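Phosphoinositide 3-kinase adapter protein 1 (Homo sapiens, PDB 5FOR) links B-cell receptor and Toll-like receptor signalling to the phosphoinositide 3-kinase–Akt pathway as an adapter, and is represented here by its TIR domain. Local coordinates at residues D16-C21 and T41-P46; S80-L85 and L109-D114; Q119-D124 and E128-A133. All coordinates share one frame; numbering follows the deposited sequence.

Contact 1 (D16-C21 and T41-P46)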
loop_
_atom_site.group_PDB
_atom_site.type_symbol
_atom_site.label_atom_id
_atom_site.label_comp_id
_atom_site.label_asym_id
_atom_site.label_seq_id
_atom_site.Cartn_x
_atom_site.Cartn_y
_atom_site.Cartn_z
ATOM N N ASP A 16 -5.683 -11.065 5.306
ATOM C CA ASP A 16 -4.828 -12.213 4.968
ATOM C C ASP A 16 -3.326 -11.872 4.895
ATOM O O ASP A 16 -2.499 -12.779 4.883
ATOM C CB ASP A 16 -5.279 -12.872 3.655
ATOM C CG ASP A 16 -5.259 -11.913 2.458
ATOM O OD1 ASP A 16 -5.074 -10.691 2.670
ATOM O OD2 ASP A 16 -5.459 -12.389 1.308
ATOM N N ALA A 17 -2.992 -10.582 4.865
ATOM C CA ALA A 17 -1.608 -10.113 4.822
ATOM C C ALA A 17 -1.240 -9.307 6.095
ATOM O O ALA A 17 -0.276 -8.528 6.113
ATOM C CB ALA A 17 -1.378 -9.259 3.551
ATOM N N GLU A 18 -2.041 -9.511 7.135
ATOM C CA GLU A 18 -1.854 -8.942 8.471
ATOM C C GLU A 18 -0.408 -8.953 9.007
ATOM O O GLU A 18 0.077 -7.962 9.540
ATOM C CB GLU A 18 -2.753 -9.707 9.448
ATOM C CG GLU A 18 -2.694 -9.220 10.869
ATOM C CD GLU A 18 -3.328 -7.869 11.005
ATOM O OE1 GLU A 18 -4.492 -7.741 10.574
ATOM O OE2 GLU A 18 -2.673 -6.938 11.527
ATOM N N GLU A 19 0.257 -10.094 8.905
ATOM C CA GLU A 19 1.610 -10.226 9.418
ATOM C C GLU A 19 2.633 -9.475 8.568
ATOM O O GLU A 19 3.603 -8.944 9.116
ATOM C CB GLU A 19 1.971 -11.709 9.545
ATOM C CG GLU A 19 0.861 -12.480 10.251
ATOM C CD GLU A 19 1.128 -13.965 10.383
ATOM O OE1 GLU A 19 2.241 -14.325 10.824
ATOM O OE2 GLU A 19 0.208 -14.767 10.076
ATOM N N TRP A 20 2.427 -9.410 7.249
ATOM C CA TRP A 20 3.303 -8.593 6.414
ATOM C C TRP A 20 3.206 -7.143 6.846
ATOM O O TRP A 20 4.165 -6.394 6.773
ATOM C CB TRP A 20 2.961 -8.714 4.927
ATOM C CG TRP A 20 3.780 -9.771 4.328
ATOM C CD1 TRP A 20 3.373 -11.026 3.961
ATOM C CD2 TRP A 20 5.190 -9.719 4.092
ATOM N NE1 TRP A 20 4.443 -11.749 3.487
ATOM C CE2 TRP A 20 5.569 -10.973 3.552
ATOM C CE3 TRP A 20 6.167 -8.733 4.272
ATOM C CZ2 TRP A 20 6.884 -11.270 3.203
ATOM C CZ3 TRP A 20 7.472 -9.027 3.919
ATOM C CH2 TRP A 20 7.819 -10.287 3.382
ATOM N N CYS A 21 2.017 -6.756 7.272
ATOM C CA CYS A 21 1.786 -5.398 7.653
ATOM C C CYS A 21 2.510 -5.125 8.988
ATOM O O CYS A 21 3.093 -4.062 9.151
ATOM C CB CYS A 21 0.280 -5.091 7.741
ATOM S SG CYS A 21 -0.025 -3.441 8.418
ATOM N N THR A 41 -1.706 2.638 9.199
ATOM C CA THR A 41 -2.162 1.460 8.467
ATOM C C THR A 41 -3.672 1.481 8.302
ATOM O O THR A 41 -4.376 1.947 9.179
ATOM C CB THR A 41 -1.792 0.156 9.174
ATOM O OG1 THR A 41 -2.648 -0.024 10.301
ATOM C CG2 THR A 41 -0.359 0.151 9.629
ATOM N N HIS A 42 -4.181 0.984 7.181
ATOM C CA HIS A 42 -5.628 0.831 7.034
ATOM C C HIS A 42 -5.992 -0.569 6.553
ATOM O O HIS A 42 -5.601 -0.990 5.459
ATOM C CB HIS A 42 -6.242 1.861 6.064
ATOM C CG HIS A 42 -7.741 1.826 6.063
ATOM N ND1 HIS A 42 -8.469 1.115 5.129
ATOM C CD2 HIS A 42 -8.647 2.349 6.926
ATOM C CE1 HIS A 42 -9.760 1.224 5.404
ATOM N NE2 HIS A 42 -9.896 1.968 6.489
ATOM N N ARG A 43 -6.762 -1.287 7.353
ATOM C CA ARG A 43 -7.125 -2.623 6.952
ATOM C C ARG A 43 -8.428 -2.592 6.141
ATOM O O ARG A 43 -9.421 -2.035 6.579
ATOM C CB ARG A 43 -7.255 -3.535 8.166
ATOM C CG ARG A 43 -8.331 -4.584 7.964
ATOM C CD ARG A 43 -8.683 -5.285 9.236
ATOM N NE ARG A 43 -7.481 -5.702 9.925
ATOM C CZ ARG A 43 -7.448 -6.742 10.743
ATOM N NH1 ARG A 43 -8.557 -7.443 10.971
ATOM N NH2 ARG A 43 -6.316 -7.092 11.329
ATOM N N LEU A 44 -8.402 -3.196 4.960
ATOM C CA LEU A 44 -9.554 -3.238 4.059
ATOM C C LEU A 44 -10.377 -4.494 4.207
ATOM O O LEU A 44 -9.895 -5.595 3.893
ATOM C CB LEU A 44 -9.112 -3.148 2.591
ATOM C CG LEU A 44 -8.807 -1.789 1.972
ATOM C CD1 LEU A 44 -8.767 -1.945 0.471
ATOM C CD2 LEU A 44 -9.837 -0.717 2.396
ATOM N N GLY A 45 -11.622 -4.305 4.652
ATOM C CA GLY A 45 -12.679 -5.303 4.568
ATOM C C GLY A 45 -12.505 -6.453 5.523
ATOM O O GLY A 45 -11.494 -6.525 6.218
ATOM N N PRO A 46 -13.509 -7.340 5.594
ATOM C CA PRO A 46 -14.818 -7.167 4.965
ATOM C C PRO A 46 -15.824 -6.656 5.981
ATOM O O PRO A 46 -17.029 -6.621 5.731
ATOM C CB PRO A 46 -15.167 -8.579 4.526
ATOM C CG PRO A 46 -14.594 -9.425 5.630
ATOM C CD PRO A 46 -13.352 -8.706 6.130
#
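Glu18 and Arg43 meet between helix 18-30 and strand 40-43, their side chains running at a slant to one another. The Glu18 chain leaves the helix with CG anti to the backbone N and then bends at chi2 (70°), which carries the carboxylate to the strand although the CB bond itself is turned neither to nor from it. Arg43 starts out toward the helix and bends at chi3; as modelled, Glu18 OE1 lies at the edge of its guanidinium, near the plane. The two flat groups are 52° from coplanar in the model. The pair classifies as a salt bridge, but the 2.1 Å modelled between Glu18 OE1 and Arg43 NH2 is too short to be real, leaving the exact geometry doubtful.

One helical turn on, the contact is apolar. Cys21 SG, anti to the backbone N (chi1 173°), meets Thr41 at the methyl CG2, 3.8 Å away, with Thr41 CB 4.1 Å from Cys21 SG. Between Thr41 and Arg43 the strand alternates, and His42 turns to the other face of the sheet, where its ring meets Phe58 edge-to-face.

Strand 40-43 lies parallel to and beside strand 9-13, so the contact belongs to a beta-alpha-beta crossover of the TIR domain; Tyr13 underlies it, touching Glu18, Cys21 and Arg43. Ala17 is the N-cap, its O accepting from Cys21 N at 3.1 Å. Chemically, the polar half depends on a charge pairing of uncertain geometry, while the sulfur-methyl contact is securely modelled; Glu18, in the first helical turn, may also be favoured by the helix dipole.

Contact 2 (S80-L85 and L109-D114). Unlike the reference sequence in segment 80-85: Ser80 (reference Ala).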
loop_
_atom_site.group_PDB
_atom_site.type_symbol
_atom_site.label_atom_id
_atom_site.label_comp_id
_atom_site.label_asym_id
_atom_site.label_seq_id
_atom_site.Cartn_x
_atom_site.Cartn_y
_atom_site.Cartn_z
ATOM N N SER A 80 -18.103 0.473 -6.261
ATOM C CA SER A 80 -18.374 1.565 -5.337
ATOM C C SER A 80 -17.048 2.079 -4.761
ATOM O O SER A 80 -16.941 3.218 -4.316
ATOM C CB SER A 80 -19.321 1.118 -4.213
ATOM O OG SER A 80 -18.758 0.087 -3.411
ATOM N N LEU A 81 -16.032 1.229 -4.804
ATOM C CA LEU A 81 -14.786 1.472 -4.099
ATOM C C LEU A 81 -13.635 1.831 -5.046
ATOM O O LEU A 81 -12.820 2.707 -4.737
ATOM C CB LEU A 81 -14.430 0.229 -3.277
ATOM C CG LEU A 81 -13.233 0.252 -2.335
ATOM C CD1 LEU A 81 -13.570 1.071 -1.119
ATOM C CD2 LEU A 81 -12.840 -1.156 -1.943
ATOM N N LEU A 82 -13.567 1.150 -6.190
ATOM C CA LEU A 82 -12.433 1.295 -7.104
ATOM C C LEU A 82 -12.094 2.766 -7.408
ATOM O O LEU A 82 -10.926 3.149 -7.331
ATOM C CB LEU A 82 -12.693 0.524 -8.402
ATOM C CG LEU A 82 -11.629 0.573 -9.500
ATOM C CD1 LEU A 82 -10.232 0.231 -8.928
ATOM C CD2 LEU A 82 -11.986 -0.401 -10.611
ATOM N N PRO A 83 -13.103 3.602 -7.719
ATOM C CA PRO A 83 -12.767 5.001 -8.021
ATOM C C PRO A 83 -12.029 5.731 -6.902
ATOM O O PRO A 83 -11.243 6.638 -7.187
ATOM C CB PRO A 83 -14.144 5.644 -8.263
ATOM C CG PRO A 83 -14.971 4.522 -8.757
ATOM C CD PRO A 83 -14.534 3.332 -7.965
ATOM N N LEU A 84 -12.275 5.355 -5.653
ATOM C CA LEU A 84 -11.535 5.960 -4.549
ATOM C C LEU A 84 -10.089 5.479 -4.606
ATOM O O LEU A 84 -9.156 6.279 -4.447
ATOM C CB LEU A 84 -12.184 5.634 -3.195
ATOM C CG LEU A 84 -11.643 6.196 -1.862
ATOM C CD1 LEU A 84 -10.479 5.381 -1.326
ATOM C CD2 LEU A 84 -11.300 7.716 -1.887
ATOM N N LEU A 85 -9.897 4.185 -4.866
ATOM C CA LEU A 85 -8.549 3.640 -4.939
ATOM C C LEU A 85 -7.721 4.223 -6.079
ATOM O O LEU A 85 -6.514 4.437 -5.940
ATOM C CB LEU A 85 -8.568 2.113 -5.054
ATOM C CG LEU A 85 -9.313 1.302 -3.993
ATOM C CD1 LEU A 85 -9.269 -0.156 -4.352
ATOM C CD2 LEU A 85 -8.701 1.521 -2.633
ATOM N N LEU A 109 -3.499 -3.324 -15.143
ATOM C CA LEU A 109 -3.520 -2.086 -15.927
ATOM C C LEU A 109 -4.948 -1.604 -16.229
ATOM O O LEU A 109 -5.162 -0.427 -16.511
ATOM C CB LEU A 109 -2.748 -2.277 -17.238
ATOM C CG LEU A 109 -1.249 -2.462 -17.038
ATOM C CD1 LEU A 109 -0.575 -2.836 -18.339
ATOM C CD2 LEU A 109 -0.638 -1.193 -16.454
ATOM N N ASP A 110 -5.915 -2.522 -16.186
ATOM C CA ASP A 110 -7.326 -2.171 -16.354
ATOM C C ASP A 110 -7.894 -1.484 -15.125
ATOM O O ASP A 110 -8.850 -0.722 -15.229
ATOM C CB ASP A 110 -8.160 -3.410 -16.657
ATOM C CG ASP A 110 -7.857 -3.992 -18.012
ATOM O OD1 ASP A 110 -7.320 -3.254 -18.861
ATOM O OD2 ASP A 110 -8.141 -5.189 -18.223
ATOM N N PHE A 111 -7.317 -1.761 -13.956
ATOM C CA PHE A 111 -7.782 -1.139 -12.723
ATOM C C PHE A 111 -6.979 0.110 -12.410
ATOM O O PHE A 111 -7.535 1.114 -11.999
ATOM C CB PHE A 111 -7.724 -2.141 -11.569
ATOM C CG PHE A 111 -8.618 -3.327 -11.772
ATOM C CD1 PHE A 111 -8.199 -4.404 -12.537
ATOM C CD2 PHE A 111 -9.894 -3.353 -11.231
ATOM C CE1 PHE A 111 -9.040 -5.501 -12.742
ATOM C CE2 PHE A 111 -10.728 -4.446 -11.428
ATOM C CZ PHE A 111 -10.304 -5.520 -12.188
ATOM N N PHE A 112 -5.672 0.053 -12.622
ATOM C CA PHE A 112 -4.833 1.210 -12.378
ATOM C C PHE A 112 -3.938 1.422 -13.585
ATOM O O PHE A 112 -3.066 0.605 -13.880
ATOM C CB PHE A 112 -4.019 1.054 -11.084
ATOM C CG PHE A 112 -4.855 0.703 -9.898
ATOM C CD1 PHE A 112 -5.434 1.696 -9.124
ATOM C CD2 PHE A 112 -5.073 -0.627 -9.545
ATOM C CE1 PHE A 112 -6.213 1.369 -8.030
ATOM C CE2 PHE A 112 -5.863 -0.953 -8.445
ATOM C CZ PHE A 112 -6.428 0.042 -7.695
ATOM N N PRO A 113 -4.188 2.514 -14.313
ATOM C CA PRO A 113 -3.520 2.728 -15.602
ATOM C C PRO A 113 -2.016 2.966 -15.467
ATOM O O PRO A 113 -1.287 2.516 -16.332
ATOM C CB PRO A 113 -4.237 3.967 -16.170
ATOM C CG PRO A 113 -5.558 3.991 -15.475
ATOM C CD PRO A 113 -5.274 3.485 -14.080
ATOM N N ASP A 114 -1.569 3.624 -14.401
ATOM C CA ASP A 114 -0.133 3.816 -14.153
ATOM C C ASP A 114 0.544 2.698 -13.349
ATOM O O ASP A 114 1.637 2.901 -12.807
ATOM C CB ASP A 114 0.104 5.144 -13.430
ATOM C CG ASP A 114 -0.093 6.344 -14.334
ATOM O OD1 ASP A 114 -0.135 6.162 -15.567
ATOM O OD2 ASP A 114 -0.197 7.475 -13.814
#
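Leu82 has CG opposite its backbone N (chi1 179°), and this brings its fork to the loop 109-114, one methyl for each of two phenylalanines. Phe111 and Phe112 both place CG beside the backbone N, at chi1 -63° and -52°, yet the rings, on successive residues, take different branches of Leu82. Leu82 CD2 lies 3.7 Å from Phe111 CD2, the two side chains crossing at about a right angle. The other branch, Leu82 CD1, is 4.0 Å from Phe112 CZ, at a slanting approach to that ring.

Leu85, one turn along helix 82-88, brings backbone and side chain to the same ring. Its CB is 3.9 Å from Phe112 CE1, while Leu85 O sits at the ring edge, near its plane, 3.7 Å from that CE1. Phe112 is buried, with Phe76 set edge-to-face against it and the rings of Phe89 and Trp118 also meeting it. Phe111 has its own edge-to-face partner in His77, and its carbonyl O accepts a hydrogen bond from Gln86 NE2.

The contact therefore fastens the loop between strands 95-99 and 119-121 of the TIR domain to helix 82-88. Between the two segments cohesion is almost wholly dispersive, with a carbonyl oxygen facing the ring's C-H rim as the polar touch; a directional bond to the loop is added by Gln86, just past the segment.

Contact 3 (Q119-D124 and E128-A133). With I3C (5-amino-2,4,6-triiodobenzene-1,3-dicarboxylic acid), chain C.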
loop_
_atom_site.group_PDB
_atom_site.type_symbol
_atom_site.label_atom_id
_atom_site.label_comp_id
_atom_site.label_asym_id
_atom_site.label_seq_id
_atom_site.Cartn_x
_atom_site.Cartn_y
_atom_site.Cartn_z
ATOM N N GLN A 119 6.714 1.361 -7.942
ATOM C CA GLN A 119 7.710 0.561 -7.281
ATOM C C GLN A 119 7.135 -0.757 -6.768
ATOM O O GLN A 119 6.139 -0.786 -6.037
ATOM C CB GLN A 119 8.271 1.522 -6.257
ATOM C CG GLN A 119 9.334 1.337 -5.256
ATOM C CD GLN A 119 10.237 2.540 -5.212
ATOM O OE1 GLN A 119 10.636 3.007 -4.165
ATOM N NE2 GLN A 119 10.899 2.689 -6.292
ATOM N N GLU A 120 7.739 -1.860 -7.215
ATOM C CA GLU A 120 7.251 -3.189 -6.839
ATOM C C GLU A 120 8.208 -3.946 -5.924
ATOM O O GLU A 120 9.408 -3.981 -6.153
ATOM C CB GLU A 120 6.963 -4.044 -8.082
ATOM C CG GLU A 120 6.267 -5.384 -7.772
ATOM C CD GLU A 120 5.844 -6.154 -9.050
ATOM O OE1 GLU A 120 4.709 -5.941 -9.565
ATOM O OE2 GLU A 120 6.658 -6.967 -9.547
ATOM N N LEU A 121 7.664 -4.576 -4.896
ATOM C CA LEU A 121 8.492 -5.397 -4.020
ATOM C C LEU A 121 7.986 -6.828 -3.912
ATOM O O LEU A 121 6.793 -7.120 -4.077
ATOM C CB LEU A 121 8.559 -4.788 -2.616
ATOM C CG LEU A 121 8.996 -3.331 -2.526
ATOM C CD1 LEU A 121 8.686 -2.815 -1.134
ATOM C CD2 LEU A 121 10.470 -3.245 -2.802
ATOM N N THR A 122 8.907 -7.710 -3.581
ATOM C CA THR A 122 8.573 -9.100 -3.349
ATOM C C THR A 122 8.852 -9.546 -1.907
ATOM O O THR A 122 9.534 -8.856 -1.144
ATOM C CB THR A 122 9.357 -9.994 -4.313
ATOM O OG1 THR A 122 10.731 -10.017 -3.912
ATOM C CG2 THR A 122 9.260 -9.439 -5.731
ATOM N N CYS A 123 8.305 -10.710 -1.576
ATOM C CA CYS A 123 8.472 -11.415 -0.307
ATOM C C CYS A 123 9.879 -11.896 -0.026
ATOM O O CYS A 123 10.182 -12.265 1.109
ATOM C CB CYS A 123 7.522 -12.622 -0.247
ATOM S SG CYS A 123 5.763 -12.155 -0.023
ATOM N N ASP A 124 10.749 -11.872 -1.032
ATOM C CA ASP A 124 12.125 -12.322 -0.834
ATOM C C ASP A 124 13.147 -11.200 -1.001
ATOM O O ASP A 124 14.329 -11.459 -1.176
ATOM C CB ASP A 124 12.440 -13.465 -1.799
ATOM C CG ASP A 124 11.516 -14.645 -1.605
ATOM O OD1 ASP A 124 11.742 -15.430 -0.663
ATOM O OD2 ASP A 124 10.544 -14.774 -2.374
ATOM N N GLU A 128 16.643 -3.868 3.303
ATOM C CA GLU A 128 17.171 -2.588 2.838
ATOM C C GLU A 128 16.437 -2.162 1.574
ATOM O O GLU A 128 16.272 -0.974 1.323
ATOM C CB GLU A 128 18.687 -2.647 2.574
ATOM C CG GLU A 128 19.238 -4.038 2.277
ATOM C CD GLU A 128 19.783 -4.735 3.513
ATOM O OE1 GLU A 128 20.709 -4.177 4.133
ATOM O OE2 GLU A 128 19.304 -5.837 3.859
ATOM N N THR A 129 16.002 -3.131 0.776
ATOM C CA THR A 129 15.208 -2.814 -0.413
ATOM C C THR A 129 13.842 -2.220 -0.029
ATOM O O THR A 129 13.407 -1.230 -0.610
ATOM C CB THR A 129 15.039 -4.056 -1.287
ATOM O OG1 THR A 129 16.343 -4.530 -1.659
ATOM C CG2 THR A 129 14.189 -3.759 -2.544
ATOM N N TYR A 130 13.201 -2.789 0.986
ATOM C CA TYR A 130 11.894 -2.301 1.425
ATOM C C TYR A 130 11.954 -0.835 1.860
ATOM O O TYR A 130 11.138 -0.009 1.428
ATOM C CB TYR A 130 11.364 -3.151 2.575
ATOM C CG TYR A 130 11.093 -4.589 2.228
ATOM C CD1 TYR A 130 10.568 -4.938 0.992
ATOM C CD2 TYR A 130 11.346 -5.597 3.136
ATOM C CE1 TYR A 130 10.311 -6.269 0.657
ATOM C CE2 TYR A 130 11.102 -6.935 2.816
ATOM C CZ TYR A 130 10.575 -7.263 1.571
ATOM O OH TYR A 130 10.300 -8.576 1.246
ATOM N N VAL A 131 12.939 -0.518 2.701
ATOM C CA VAL A 131 13.087 0.830 3.236
ATOM C C VAL A 131 13.536 1.827 2.165
ATOM O O VAL A 131 13.032 2.953 2.124
ATOM C CB VAL A 131 14.079 0.857 4.435
ATOM C CG1 VAL A 131 13.524 0.072 5.610
ATOM C CG2 VAL A 131 15.425 0.324 4.005
ATOM N N ALA A 132 14.480 1.431 1.311
ATOM C CA ALA A 132 14.905 2.293 0.199
ATOM C C ALA A 132 13.712 2.663 -0.670
ATOM O O ALA A 132 13.647 3.789 -1.160
ATOM C CB ALA A 132 15.993 1.631 -0.640
ATOM N N ALA A 133 12.753 1.742 -0.829
ATOM C CA ALA A 133 11.584 2.049 -1.649
ATOM C C ALA A 133 10.690 3.098 -0.983
ATOM O O ALA A 133 10.326 4.081 -1.634
ATOM C CB ALA A 133 10.768 0.781 -1.994
HETATM I I3 I3C C . 19.985 3.668 7.712
HETATM I I2 I3C C . 18.069 -0.159 12.172
HETATM I I1 I3C C . 16.474 -1.584 6.682
HETATM O O8 I3C C . 17.985 2.632 5.418
HETATM O O9 I3C C . 18.568 0.567 4.983
HETATM C C10 I3C C . 16.815 -1.643 9.653
HETATM N N13 I3C C . 19.571 2.441 10.840
HETATM C C1 I3C C . 18.241 1.103 7.284
HETATM C C6 I3C C . 18.937 1.966 8.305
HETATM C C5 I3C C . 18.913 1.633 9.764
HETATM C C4 I3C C . 18.198 0.425 10.183
HETATM C C3 I3C C . 17.510 -0.412 9.197
HETATM C C2 I3C C . 17.527 -0.120 7.764
HETATM C C7 I3C C . 18.276 1.458 5.810
HETATM O O11 I3C C . 17.441 -2.717 9.540
HETATM O O12 I3C C . 15.660 -1.571 10.109
#
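The last beta-alpha unit of the TIR fold holds this contact: edge strand 119-121 of the parallel sheet passes through a short loop into helix 127-134, which folds back over it. The local axes run nearly antiparallel, 158° between directions, with a closest approach of 9.6 Å.

Leu121 is the apolar centre, its two methyls dividing the helix face between them. Leu121 CD1 rests at the edge of the Tyr130 ring, 3.5 Å from Tyr130 CD1. The other methyl, Leu121 CD2, lies 3.8 Å from Thr129 CG2 and 4.1 Å from Ala133 CB. At the strand start, Gln119 covers Ala133, though the placing of its amide is uncertain.

Tyr130 CG stands beside the backbone N (chi1 -64°), which lays the ring at a slant across Leu121, its OH at the loop. There Tyr130 OH donates a short hydrogen bond of 2.5 Å to Thr122 O, meeting a lone pair in the carbonyl plane at a C=O...O angle of 145°. Helix 18-30 adds Trp20 and Leu27 against Tyr130. Val131, on the side of the helix turned from the strand, contributes to the pocket of the bound triiodinated ligand I3C, where Val131 CG2 approaches carboxylate atom O9 to 3.3 Å.

How the contacts relate
From the N terminus, contact 1 closes first: after strand 9-13 the chain enters helix 18-30, and the loop from the helix start ends at strand 40-43, the outermost strand on one side of the sheet. Contact 2 closes a second loop, from helix 82-88 through strand 95-99 to the connection beyond it. Contact 3 closes the shortest, joining strand 119-121, outermost on the other side, to the C-terminal helix. The three follow in series, none enclosing or crossing another. Contacts 1 and 3 meet directly, Trp20 CZ2 lying 3.5 Å from Cys123 SG, so helix 18-30 bridges toward the last unit; contact 2 touches neither, its centre about 19 Å from that of contact 1.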